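Hut operon positive regulatory protein (PDB 4H4L) binds cis-acting regulatory sequences on the hut mRNA in the presence of histidine, suppressing transcription termination and so switching on the hut operon for histidine utilization. Local coordinates at residues Leu3-Leu17 and Leu102-Ser114. The protein carries 1 engineered substitution. Numbering follows the deposited sequence.
Sequences LHKERRIGRLSVLLL and LRFAVLRGNPYES
Ile9, Ser13, Leu16 and Leu17 press helix 9-17 onto Arg103, Ala105 and Leu107, alternate residues on one face of strand 102-109; the axes run roughly antiparallel (145°). Leu107 is one bump: its CD1 sits in a hollow between Ile9 O and Leu12 CB, 3.7 Å from the latter. Ile9 straddles Leu107 and Pro111: CG1, anti to the backbone N (chi1 -179°), slides past Leu107 CB at 3.7 Å, while CG2 meets Pro111 CG at 3.6 Å; Pro111 CB lies 3.3 Å from Arg7 O. The small Ala105 lets the helix come close, its CB 3.5 Å from Ser13 O. Beyond it, the extended Arg103 chain runs past Leu17, whose CD2 rests 3.6 Å from Arg103 CG. Shortening Arg103 to an alanine would probably leave Leu17 CD2 with only CB of that side chain beside it, and a gap beyond. Before the helix, His4 N donates to Pro111 O (3.0 Å) in a single bridge pairing Leu3 with Tyr112. Ser13 OG bonds Ser124 OG, and Gly10 N and Arg11 N bond Glu139 of the second subunit. Between the segments, the mostly apolar chemistry is consistent with side-chain fit as the main link, one backbone hydrogen bond tying down the N-terminal arm.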
ATOM      1  N   LEU A   3       7.727 -11.218 -27.543  1.00108.83           N
ATOM      2  CA  LEU A   3       8.900 -11.875 -26.974  1.00112.83           C
ATOM      3  C   LEU A   3       9.372 -13.067 -27.815  1.00115.73           C
ATOM      4  O   LEU A   3       8.562 -13.748 -28.447  1.00115.81           O
ATOM      5  CB  LEU A   3       8.589 -12.354 -25.541  1.00115.17           C
ATOM      6  CG  LEU A   3       7.811 -11.464 -24.552  1.00117.75           C
ATOM      7  CD1 LEU A   3       6.320 -11.789 -24.542  1.00115.82           C
ATOM      8  CD2 LEU A   3       8.375 -11.615 -23.148  1.00117.33           C
ATOM      9  N   HIS A   4      10.682 -13.314 -27.827  1.00114.75           N
ATOM     10  CA  HIS A   4      11.194 -14.595 -28.313  1.00112.77           C
ATOM     11  C   HIS A   4      10.952 -15.583 -27.215  1.00105.67           C
ATOM     12  O   HIS A   4      11.385 -15.370 -26.075  1.00103.85           O
ATOM     13  CB  HIS A   4      12.679 -14.527 -28.677  1.00118.78           C
ATOM     14  CG  HIS A   4      13.206 -15.776 -29.383  1.00117.60           C
ATOM     15  ND1 HIS A   4      13.606 -15.768 -30.673  1.00114.44           N
ATOM     16  CD2 HIS A   4      13.395 -17.083 -28.926  1.00112.71           C
ATOM     17  CE1 HIS A   4      14.027 -17.002 -31.025  1.00112.92           C
ATOM     18  NE2 HIS A   4      13.895 -17.806 -29.956  1.00112.59           N
ATOM     19  N   LYS A   5      10.262 -16.667 -27.567  1.00104.22           N
ATOM     20  CA  LYS A   5       9.672 -17.617 -26.611  1.00110.86           C
ATOM     21  C   LYS A   5      10.661 -18.420 -25.758  1.00116.65           C
ATOM     22  O   LYS A   5      10.352 -18.764 -24.612  1.00116.24           O
ATOM     23  CB  LYS A   5       8.714 -18.571 -27.333  1.00104.24           C
ATOM     24  N   GLU A   6      11.832 -18.727 -26.312  1.00123.88           N
ATOM     25  CA  GLU A   6      12.853 -19.497 -25.578  1.00124.49           C
ATOM     26  C   GLU A   6      14.083 -18.667 -25.168  1.00114.98           C
ATOM     27  O   GLU A   6      15.198 -19.180 -25.038  1.00 97.27           O
ATOM     28  CB  GLU A   6      13.243 -20.780 -26.331  1.00138.97           C
ATOM     29  CG  GLU A   6      13.380 -20.609 -27.844  1.00151.23           C
ATOM     30  CD  GLU A   6      13.691 -21.947 -28.540  1.00155.85           C
ATOM     31  OE1 GLU A   6      13.477 -23.029 -27.925  1.00150.46           O
ATOM     32  OE2 GLU A   6      14.146 -21.902 -29.714  1.00160.14           O
ATOM     33  N   ARG A   7      13.861 -17.369 -24.990  1.00114.84           N
ATOM     34  CA  ARG A   7      14.750 -16.528 -24.187  1.00108.22           C
ATOM     35  C   ARG A   7      13.905 -15.523 -23.366  1.00101.85           C
ATOM     36  O   ARG A   7      14.149 -14.311 -23.361  1.00 97.26           O
ATOM     37  CB  ARG A   7      15.902 -15.903 -25.014  1.00101.69           C
ATOM     38  CG  ARG A   7      15.516 -15.024 -26.199  1.00100.86           C
ATOM     39  CD  ARG A   7      16.737 -14.323 -26.787  1.00100.73           C
ATOM     40  NE  ARG A   7      17.609 -15.232 -27.543  1.00107.86           N
ATOM     41  CZ  ARG A   7      18.866 -15.545 -27.221  1.00102.11           C
ATOM     42  NH1 ARG A   7      19.443 -15.025 -26.146  1.00102.27           N
ATOM     43  NH2 ARG A   7      19.556 -16.379 -27.989  1.00 99.66           N
ATOM     44  N   ARG A   8      12.891 -16.059 -22.687  1.00 93.64           N
ATOM     45  CA  ARG A   8      12.011 -15.261 -21.837  1.00 87.74           C
ATOM     46  C   ARG A   8      12.740 -15.006 -20.518  1.00 79.51           C
ATOM     47  O   ARG A   8      12.932 -15.920 -19.709  1.00 76.74           O
ATOM     48  CB  ARG A   8      10.658 -15.965 -21.624  1.00 92.25           C
ATOM     49  CG  ARG A   8       9.674 -15.862 -22.802  1.00 96.03           C
ATOM     50  CD  ARG A   8       8.398 -16.699 -22.625  1.00 91.47           C
ATOM     51  NE  ARG A   8       8.662 -18.111 -22.290  1.00 92.76           N
ATOM     52  CZ  ARG A   8       7.741 -19.076 -22.203  1.00 88.22           C
ATOM     53  NH1 ARG A   8       6.455 -18.819 -22.441  1.00 89.31           N
ATOM     54  NH2 ARG A   8       8.113 -20.311 -21.882  1.00 76.95           N
ATOM     55  N   ILE A   9      13.151 -13.756 -20.325  1.00 68.82           N
ATOM     56  CA  ILE A   9      14.093 -13.375 -19.262  1.00 61.71           C
ATOM     57  C   ILE A   9      13.709 -13.781 -17.825  1.00 65.33           C
ATOM     58  O   ILE A   9      14.566 -14.261 -17.059  1.00 66.38           O
ATOM     59  CB  ILE A   9      14.413 -11.887 -19.354  1.00 54.33           C
ATOM     60  CG1 ILE A   9      15.408 -11.491 -18.267  1.00 53.07           C
ATOM     61  CG2 ILE A   9      13.127 -11.082 -19.386  1.00 51.28           C
ATOM     62  CD1 ILE A   9      16.137 -10.184 -18.533  1.00 52.91           C
ATOM     63  N   GLY A  10      12.436 -13.601 -17.469  1.00 58.79           N
ATOM     64  CA  GLY A  10      11.932 -14.066 -16.198  1.00 55.18           C
ATOM     65  C   GLY A  10      12.180 -15.552 -16.005  1.00 64.33           C
ATOM     66  O   GLY A  10      12.909 -15.954 -15.087  1.00 67.60           O
ATOM     67  N   ARG A  11      11.613 -16.377 -16.885  1.00 64.99           N
ATOM     68  CA  ARG A  11      11.616 -17.813 -16.641  1.00 65.12           C
ATOM     69  C   ARG A  11      13.044 -18.323 -16.520  1.00 68.65           C
ATOM     70  O   ARG A  11      13.342 -19.143 -15.650  1.00 72.37           O
ATOM     71  CB  ARG A  11      10.807 -18.579 -17.695  1.00 74.57           C
ATOM     72  CG  ARG A  11      11.493 -18.822 -19.034  1.00 75.67           C
ATOM     73  CD  ARG A  11      10.606 -19.593 -20.010  1.00 77.43           C
ATOM     74  NE  ARG A  11      10.321 -20.963 -19.583  1.00 81.20           N
ATOM     75  CZ  ARG A  11      11.149 -21.995 -19.746  1.00 82.59           C
ATOM     76  NH1 ARG A  11      12.335 -21.824 -20.318  1.00 84.64           N
ATOM     77  NH2 ARG A  11      10.801 -23.203 -19.324  1.00 77.03           N
ATOM     78  N   LEU A  12      13.922 -17.779 -17.361  1.00 63.96           N
ATOM     79  CA  LEU A  12      15.332 -18.138 -17.392  1.00 60.47           C
ATOM     80  C   LEU A  12      16.019 -17.925 -16.059  1.00 64.87           C
ATOM     81  O   LEU A  12      16.516 -18.887 -15.460  1.00 57.38           O
ATOM     82  CB  LEU A  12      16.056 -17.343 -18.476  1.00 59.79           C
ATOM     83  CG  LEU A  12      15.994 -18.011 -19.841  1.00 60.63           C
ATOM     84  CD1 LEU A  12      16.585 -17.109 -20.912  1.00 59.04           C
ATOM     85  CD2 LEU A  12      16.745 -19.327 -19.747  1.00 58.35           C
ATOM     86  N   SER A  13      16.041 -16.657 -15.617  1.00 66.39           N
ATOM     87  CA  SER A  13      16.545 -16.256 -14.302  1.00 59.06           C
ATOM     88  C   SER A  13      15.932 -17.094 -13.185  1.00 57.08           C
ATOM     89  O   SER A  13      16.614 -17.467 -12.219  1.00 60.04           O
ATOM     90  CB  SER A  13      16.220 -14.791 -14.059  1.00 57.17           C
ATOM     91  OG  SER A  13      14.821 -14.607 -14.032  1.00 57.86           O
ATOM     92  N   VAL A  14      14.641 -17.386 -13.318  1.00 56.40           N
ATOM     93  CA  VAL A  14      13.919 -18.182 -12.327  1.00 57.94           C
ATOM     94  C   VAL A  14      14.307 -19.670 -12.330  1.00 59.94           C
ATOM     95  O   VAL A  14      14.656 -20.221 -11.274  1.00 55.93           O
ATOM     96  CB  VAL A  14      12.404 -17.998 -12.486  1.00 59.32           C
ATOM     97  CG1 VAL A  14      11.664 -18.953 -11.580  1.00 58.65           C
ATOM     98  CG2 VAL A  14      12.025 -16.568 -12.145  1.00 62.09           C
ATOM     99  N   LEU A  15      14.249 -20.310 -13.505  1.00 59.90           N
ATOM    100  CA  LEU A  15      14.779 -21.665 -13.665  1.00 62.97           C
ATOM    101  C   LEU A  15      16.224 -21.685 -13.175  1.00 62.31           C
ATOM    102  O   LEU A  15      16.677 -22.637 -12.533  1.00 65.59           O
ATOM    103  CB  LEU A  15      14.709 -22.120 -15.127  1.00 65.56           C
ATOM    104  CG  LEU A  15      13.353 -22.563 -15.711  1.00 70.31           C
ATOM    105  CD1 LEU A  15      13.146 -21.958 -17.090  1.00 70.47           C
ATOM    106  CD2 LEU A  15      13.159 -24.084 -15.751  1.00 67.52           C
ATOM    107  N   LEU A  16      16.937 -20.608 -13.462  1.00 58.14           N
ATOM    108  CA  LEU A  16      18.332 -20.510 -13.087  1.00 66.40           C
ATOM    109  C   LEU A  16      18.473 -20.532 -11.574  1.00 70.06           C
ATOM    110  O   LEU A  16      19.256 -21.304 -11.021  1.00 79.94           O
ATOM    111  CB  LEU A  16      18.953 -19.242 -13.676  1.00 62.33           C
ATOM    112  CG  LEU A  16      20.280 -18.764 -13.100  1.00 66.13           C
ATOM    113  CD1 LEU A  16      21.392 -19.788 -13.353  1.00 63.68           C
ATOM    114  CD2 LEU A  16      20.604 -17.390 -13.688  1.00 60.78           C
ATOM    115  N   LEU A  17      17.662 -19.710 -10.927  1.00 70.92           N
ATOM    116  CA  LEU A  17      17.680 -19.521  -9.492  1.00 66.35           C
ATOM    117  C   LEU A  17      17.191 -20.754  -8.737  1.00 63.94           C
ATOM    118  O   LEU A  17      17.752 -21.124  -7.704  1.00 66.05           O
ATOM    119  CB  LEU A  17      16.798 -18.328  -9.153  1.00 64.91           C
ATOM    120  CG  LEU A  17      17.238 -17.313  -8.121  1.00 64.85           C
ATOM    121  CD1 LEU A  17      16.163 -16.254  -8.090  1.00 66.57           C
ATOM    122  CD2 LEU A  17      17.349 -17.952  -6.756  1.00 69.65           C
ATOM    123  N   LEU A 102      17.439 -15.099   1.344  1.00 46.16           N
ATOM    124  CA  LEU A 102      17.193 -15.170  -0.081  1.00 47.34           C
ATOM    125  C   LEU A 102      18.362 -15.761  -0.855  1.00 53.51           C
ATOM    126  O   LEU A 102      19.457 -15.979  -0.312  1.00 58.76           O
ATOM    127  CB  LEU A 102      16.790 -13.811  -0.630  1.00 47.12           C
ATOM    128  CG  LEU A 102      15.452 -13.226  -0.164  1.00 51.97           C
ATOM    129  CD1 LEU A 102      15.235 -11.885  -0.839  1.00 52.48           C
ATOM    130  CD2 LEU A 102      14.286 -14.149  -0.481  1.00 50.41           C
ATOM    131  N   ARG A 103      18.085 -16.085  -2.109  1.00 53.63           N
ATOM    132  CA  ARG A 103      19.095 -16.236  -3.131  1.00 54.87           C
ATOM    133  C   ARG A 103      18.525 -15.399  -4.260  1.00 48.57           C
ATOM    134  O   ARG A 103      17.313 -15.356  -4.400  1.00 44.96           O
ATOM    135  CB  ARG A 103      19.231 -17.696  -3.565  1.00 63.39           C
ATOM    136  CG  ARG A 103      20.290 -17.916  -4.656  1.00 74.23           C
ATOM    137  CD  ARG A 103      20.448 -19.374  -5.104  1.00 82.31           C
ATOM    138  NE  ARG A 103      21.337 -19.494  -6.275  1.00 91.23           N
ATOM    139  CZ  ARG A 103      21.459 -20.580  -7.042  1.00 88.33           C
ATOM    140  NH1 ARG A 103      20.757 -21.679  -6.785  1.00 87.79           N
ATOM    141  NH2 ARG A 103      22.292 -20.566  -8.073  1.00 86.23           N
ATOM    142  N   PHE A 104      19.388 -14.748  -5.040  1.00 45.25           N
ATOM    143  CA  PHE A 104      18.980 -13.897  -6.160  1.00 45.50           C
ATOM    144  C   PHE A 104      19.697 -14.200  -7.485  1.00 44.32           C
ATOM    145  O   PHE A 104      20.898 -14.522  -7.520  1.00 42.44           O
ATOM    146  CB  PHE A 104      19.141 -12.399  -5.802  1.00 40.42           C
ATOM    147  CG  PHE A 104      20.550 -12.002  -5.447  1.00 39.17           C
ATOM    148  CD1 PHE A 104      21.420 -11.490  -6.426  1.00 35.97           C
ATOM    149  CD2 PHE A 104      21.018 -12.125  -4.133  1.00 39.04           C
ATOM    150  CE1 PHE A 104      22.727 -11.140  -6.104  1.00 36.17           C
ATOM    151  CE2 PHE A 104      22.337 -11.757  -3.795  1.00 39.72           C
ATOM    152  CZ  PHE A 104      23.191 -11.264  -4.783  1.00 37.28           C
ATOM    153  N   ALA A 105      18.942 -14.076  -8.565  1.00 43.18           N
ATOM    154  CA  ALA A 105      19.475 -14.135  -9.897  1.00 45.55           C
ATOM    155  C   ALA A 105      19.251 -12.774 -10.497  1.00 53.16           C
ATOM    156  O   ALA A 105      18.210 -12.176 -10.208  1.00 60.81           O
ATOM    157  CB  ALA A 105      18.716 -15.167 -10.690  1.00 45.14           C
ATOM    158  N   VAL A 106      20.199 -12.279 -11.306  1.00 50.20           N
ATOM    159  CA  VAL A 106      20.005 -11.049 -12.103  1.00 52.86           C
ATOM    160  C   VAL A 106      20.354 -11.246 -13.579  1.00 55.01           C
ATOM    161  O   VAL A 106      21.507 -11.484 -13.930  1.00 52.06           O
ATOM    162  CB  VAL A 106      20.863  -9.860 -11.620  1.00 55.02           C
ATOM    163  CG1 VAL A 106      20.509  -8.607 -12.406  1.00 50.19           C
ATOM    164  CG2 VAL A 106      20.709  -9.635 -10.130  1.00 54.64           C
ATOM    165  N   LEU A 107      19.356 -11.114 -14.442  1.00 58.07           N
ATOM    166  CA  LEU A 107      19.548 -11.250 -15.880  1.00 60.71           C
ATOM    167  C   LEU A 107      19.441  -9.929 -16.624  1.00 61.74           C
ATOM    168  O   LEU A 107      18.579  -9.111 -16.306  1.00 67.87           O
ATOM    169  CB  LEU A 107      18.549 -12.236 -16.473  1.00 60.04           C
ATOM    170  CG  LEU A 107      19.010 -13.650 -16.801  1.00 64.61           C
ATOM    171  CD1 LEU A 107      18.015 -14.276 -17.757  1.00 67.26           C
ATOM    172  CD2 LEU A 107      20.380 -13.648 -17.454  1.00 69.09           C
ATOM    173  N   ARG A 108      20.320  -9.740 -17.613  1.00 60.95           N
ATOM    174  CA  ARG A 108      20.260  -8.590 -18.520  1.00 60.88           C
ATOM    175  C   ARG A 108      20.493  -8.941 -20.006  1.00 64.57           C
ATOM    176  O   ARG A 108      21.433  -9.660 -20.370  1.00 62.48           O
ATOM    177  CB  ARG A 108      21.221  -7.479 -18.092  1.00 53.40           C
ATOM    178  CG  ARG A 108      21.369  -6.406 -19.159  1.00 48.32           C
ATOM    179  CD  ARG A 108      22.554  -5.515 -18.869  1.00 48.70           C
ATOM    180  NE  ARG A 108      22.490  -4.261 -19.614  1.00 47.07           N
ATOM    181  CZ  ARG A 108      23.051  -3.124 -19.203  1.00 48.07           C
ATOM    182  NH1 ARG A 108      23.726  -3.098 -18.046  1.00 44.36           N
ATOM    183  NH2 ARG A 108      22.941  -2.016 -19.942  1.00 39.54           N
ATOM    184  N   GLY A 109      19.638  -8.389 -20.856  1.00 65.27           N
ATOM    185  CA  GLY A 109      19.671  -8.660 -22.277  1.00 64.79           C
ATOM    186  C   GLY A 109      18.321  -8.339 -22.872  1.00 69.84           C
ATOM    187  O   GLY A 109      17.384  -7.986 -22.156  1.00 70.08           O
ATOM    188  N   ASN A 110      18.218  -8.457 -24.190  1.00 78.59           N
ATOM    189  CA  ASN A 110      16.971  -8.175 -24.874  1.00 81.83           C
ATOM    190  C   ASN A 110      16.184  -9.448 -25.192  1.00 85.93           C
ATOM    191  O   ASN A 110      16.683 -10.305 -25.912  1.00 81.99           O
ATOM    192  CB  ASN A 110      17.240  -7.379 -26.141  1.00 80.41           C
ATOM    193  CG  ASN A 110      15.978  -6.849 -26.755  1.00 80.52           C
ATOM    194  OD1 ASN A 110      14.901  -7.390 -26.526  1.00 76.71           O
ATOM    195  ND2 ASN A 110      16.097  -5.782 -27.534  1.00 87.57           N
ATOM    196  N   PRO A 111      14.954  -9.578 -24.644  1.00 93.12           N
ATOM    197  CA  PRO A 111      14.079 -10.732 -24.915  1.00 96.61           C
ATOM    198  C   PRO A 111      12.881 -10.483 -25.864  1.00103.95           C
ATOM    199  O   PRO A 111      12.001 -11.359 -25.970  1.00113.72           O
ATOM    200  CB  PRO A 111      13.569 -11.103 -23.516  1.00 92.58           C
ATOM    201  CG  PRO A 111      13.618  -9.817 -22.738  1.00 91.91           C
ATOM    202  CD  PRO A 111      14.455  -8.805 -23.492  1.00 90.41           C
ATOM    203  N   TYR A 112      12.858  -9.321 -26.533  1.00 96.62           N
ATOM    204  CA  TYR A 112      11.794  -8.945 -27.476  1.00 93.68           C
ATOM    205  C   TYR A 112      12.196  -9.187 -28.932  1.00100.78           C
ATOM    206  O   TYR A 112      13.361  -9.498 -29.198  1.00107.95           O
ATOM    207  CB  TYR A 112      11.414  -7.478 -27.288  1.00 93.05           C
ATOM    208  CG  TYR A 112      10.836  -7.182 -25.933  1.00 99.18           C
ATOM    209  CD1 TYR A 112      11.658  -6.791 -24.880  1.00101.34           C
ATOM    210  CD2 TYR A 112       9.466  -7.303 -25.694  1.00103.41           C
ATOM    211  CE1 TYR A 112      11.135  -6.517 -23.627  1.00103.48           C
ATOM    212  CE2 TYR A 112       8.934  -7.041 -24.442  1.00106.48           C
ATOM    213  CZ  TYR A 112       9.774  -6.644 -23.411  1.00103.92           C
ATOM    214  OH  TYR A 112       9.270  -6.375 -22.160  1.00 95.66           O
ATOM    215  N   GLU A 113      11.230  -9.018 -29.848  1.00 95.90           N
ATOM    216  CA  GLU A 113      11.395  -9.219 -31.297  1.00 88.38           C
ATOM    217  C   GLU A 113      12.580  -8.488 -31.918  1.00 87.75           C
ATOM    218  O   GLU A 113      13.520  -9.128 -32.382  1.00 89.96           O
ATOM    219  CB  GLU A 113      10.120  -8.819 -32.059  1.00 81.52           C
ATOM    220  N   SER A 114      12.532  -7.154 -31.936  1.00 87.37           N
ATOM    221  CA  SER A 114      13.621  -6.350 -32.515  1.00 90.71           C
ATOM    222  C   SER A 114      14.617  -5.889 -31.454  1.00 87.43           C
ATOM    223  O   SER A 114      14.320  -5.901 -30.273  1.00 90.20           O
ATOM    224  CB  SER A 114      13.106  -5.151 -33.331  1.00 90.26           C
ATOM    225  OG  SER A 114      12.354  -4.251 -32.536  1.00 89.37           O
TER